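Mos1 transposase (Drosophila mauritiana, PDB 2F7T) catalyses the cut-and-paste transposition of the Mos1 mariner element through a magnesium-binding catalytic domain with an RNase H-like fold. Local coordinates at residues 33-38 against 124-129. Sequence-based numbering, arbitrary orientation.
Sequences RIVTGD and HRVIFL. With MG (magnesium ion), chain B.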
loop_
_atom_site.group_PDB
_atom_site.type_symbol
_atom_site.label_atom_id
_atom_site.label_comp_id
_atom_site.label_asym_id
_atom_site.label_seq_id
_atom_site.Cartn_x
_atom_site.Cartn_y
_atom_site.Cartn_z
ATOM N N ARG A 33 14.564 19.298 -15.066
ATOM C CA ARG A 33 15.343 19.931 -14.018
ATOM C C ARG A 33 14.895 19.496 -12.658
ATOM O O ARG A 33 15.380 20.037 -11.675
ATOM C CB ARG A 33 15.219 21.435 -14.097
ATOM C CG ARG A 33 15.487 21.893 -15.479
ATOM C CD ARG A 33 15.917 23.292 -15.656
ATOM N NE ARG A 33 14.734 24.146 -15.723
ATOM C CZ ARG A 33 14.448 25.119 -14.894
ATOM N NH1 ARG A 33 15.247 25.426 -13.905
ATOM N NH2 ARG A 33 13.357 25.823 -15.098
ATOM N N ILE A 34 13.955 18.539 -12.584
ATOM C CA ILE A 34 13.441 18.118 -11.284
ATOM C C ILE A 34 14.388 17.147 -10.621
ATOM O O ILE A 34 14.789 16.184 -11.207
ATOM C CB ILE A 34 12.045 17.493 -11.398
ATOM C CG1 ILE A 34 11.075 18.570 -11.898
ATOM C CG2 ILE A 34 11.655 16.833 -10.021
ATOM C CD1 ILE A 34 9.617 18.106 -12.144
ATOM N N VAL A 35 14.780 17.455 -9.398
ATOM C CA VAL A 35 15.415 16.503 -8.503
ATOM C C VAL A 35 14.402 16.318 -7.390
ATOM O O VAL A 35 13.785 17.303 -6.861
ATOM C CB VAL A 35 16.725 17.147 -7.910
ATOM C CG1 VAL A 35 17.411 16.201 -6.872
ATOM C CG2 VAL A 35 17.686 17.474 -9.097
ATOM N N THR A 36 14.166 15.053 -7.035
ATOM C CA THR A 36 13.129 14.734 -6.072
ATOM C C THR A 36 13.601 13.654 -5.101
ATOM O O THR A 36 14.556 12.956 -5.358
ATOM C CB THR A 36 11.854 14.349 -6.830
ATOM O OG1 THR A 36 10.766 14.342 -5.907
ATOM C CG2 THR A 36 11.884 12.807 -7.412
ATOM N N GLY A 37 13.007 13.589 -3.932
ATOM C CA GLY A 37 13.498 12.692 -2.913
ATOM C C GLY A 37 12.447 12.407 -1.874
ATOM O O GLY A 37 11.464 13.140 -1.783
ATOM N N ASP A 38 12.640 11.335 -1.106
ATOM C CA ASP A 38 11.764 10.975 0.011
ATOM C C ASP A 38 12.476 9.951 0.875
ATOM O O ASP A 38 13.521 9.379 0.472
ATOM C CB ASP A 38 10.517 10.274 -0.519
ATOM C CG ASP A 38 9.335 10.332 0.483
ATOM O OD1 ASP A 38 9.385 11.134 1.467
ATOM O OD2 ASP A 38 8.317 9.622 0.341
ATOM N N HIS A 124 21.747 25.463 -15.570
ATOM C CA HIS A 124 20.377 25.112 -15.217
ATOM C C HIS A 124 20.203 25.167 -13.734
ATOM O O HIS A 124 21.055 24.705 -12.988
ATOM C CB HIS A 124 20.033 23.725 -15.719
ATOM C CG HIS A 124 19.788 23.668 -17.192
ATOM N ND1 HIS A 124 18.680 24.240 -17.794
ATOM C CD2 HIS A 124 20.506 23.098 -18.188
ATOM C CE1 HIS A 124 18.738 24.035 -19.098
ATOM N NE2 HIS A 124 19.833 23.340 -19.363
ATOM N N ARG A 125 19.091 25.750 -13.334
ATOM C CA ARG A 125 18.655 25.768 -11.978
ATOM C C ARG A 125 17.857 24.483 -11.644
ATOM O O ARG A 125 16.967 24.054 -12.381
ATOM C CB ARG A 125 17.822 27.026 -11.759
ATOM C CG ARG A 125 17.264 27.165 -10.413
ATOM C CD ARG A 125 16.479 28.407 -10.235
ATOM N NE ARG A 125 16.370 28.717 -8.812
ATOM C CZ ARG A 125 15.457 29.566 -8.347
ATOM N NH1 ARG A 125 14.641 30.146 -9.195
ATOM N NH2 ARG A 125 15.302 29.794 -7.056
ATOM N N VAL A 126 18.217 23.880 -10.523
ATOM C CA VAL A 126 17.553 22.722 -9.965
ATOM C C VAL A 126 16.152 23.073 -9.490
ATOM O O VAL A 126 15.959 24.098 -8.836
ATOM C CB VAL A 126 18.430 22.135 -8.830
ATOM C CG1 VAL A 126 17.679 21.047 -7.958
ATOM C CG2 VAL A 126 19.666 21.564 -9.412
ATOM N N ILE A 127 15.170 22.272 -9.930
ATOM C CA ILE A 127 13.855 22.310 -9.384
ATOM C C ILE A 127 13.691 21.141 -8.365
ATOM O O ILE A 127 13.766 19.958 -8.713
ATOM C CB ILE A 127 12.781 22.280 -10.505
ATOM C CG1 ILE A 127 12.993 23.457 -11.430
ATOM C CG2 ILE A 127 11.378 22.265 -9.924
ATOM C CD1 ILE A 127 12.139 23.464 -12.658
ATOM N N PHE A 128 13.496 21.488 -7.111
ATOM C CA PHE A 128 13.503 20.513 -6.020
ATOM C C PHE A 128 12.083 20.156 -5.581
ATOM O O PHE A 128 11.296 21.026 -5.261
ATOM C CB PHE A 128 14.283 21.060 -4.835
ATOM C CG PHE A 128 14.660 19.982 -3.800
ATOM C CD1 PHE A 128 15.374 18.843 -4.196
ATOM C CD2 PHE A 128 14.341 20.146 -2.437
ATOM C CE1 PHE A 128 15.757 17.842 -3.255
ATOM C CE2 PHE A 128 14.732 19.227 -1.504
ATOM C CZ PHE A 128 15.421 18.054 -1.891
ATOM N N LEU A 129 11.793 18.854 -5.591
ATOM C CA LEU A 129 10.460 18.294 -5.303
ATOM C C LEU A 129 10.577 17.388 -4.051
ATOM O O LEU A 129 11.086 16.274 -4.140
ATOM C CB LEU A 129 9.901 17.561 -6.564
ATOM C CG LEU A 129 8.584 16.747 -6.406
ATOM C CD1 LEU A 129 7.644 17.541 -5.569
ATOM C CD2 LEU A 129 7.942 16.337 -7.711
HETATM MG MG MG B . 7.870 11.660 2.964
HETATM O O HOH W 1 6.674 10.257 1.993
HETATM O O HOH W 2 8.688 10.105 3.909
HETATM O O HOH W 3 6.426 11.913 4.631
HETATM O O HOH W 4 9.032 12.868 4.159
#
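R33 reaches across to 124-129 where strands 34-38 and 127-129, a parallel pair in the mixed sheet of the RNase H-like catalytic domain, begin to run together. Its chain, bent at chi3 (-85°), brings NH1 to R125 O at 2.7 Å, with the carbonyl near the guanidinium edge, while I127 CD1 sits over the centre of one guanidinium face and H124 ND1 lies against CD. An alanine here would probably leave R125 O without this donor and take away the flat group that packs over I127 CD1. The backbone ladder starts at the same residue, where R33 O accepts I127 N (2.8 Å) from above its carbonyl plane. I34 shares one sheet face with I127 and L129, its CG2 resting on L129 CB (3.9 Å). V35 turns to the other face, where CG2 packs on V126 CG1 and CG1 lies near the F128 ring; helix 98-115 covers F128 on that side. Both polar backbone atoms of V35 are used, N by I127 O and O by L129 N, in bonds of 2.8 Å, the donors nearly in line with the C=O bonds. T36 lies alongside L129, pointing the same way, and with OG1 opposite the backbone N (chi1 -167°) its hydroxyl donates to L129 O at 2.6 Å. G37 N adds a weak bond to that carbonyl, which thus has two donors at the end of the ladder. D38 lies past the last pair, carried by the strand to the metal site: OD1 binds magnesium at 2.2 Å, with four waters and D131 filling the other positions.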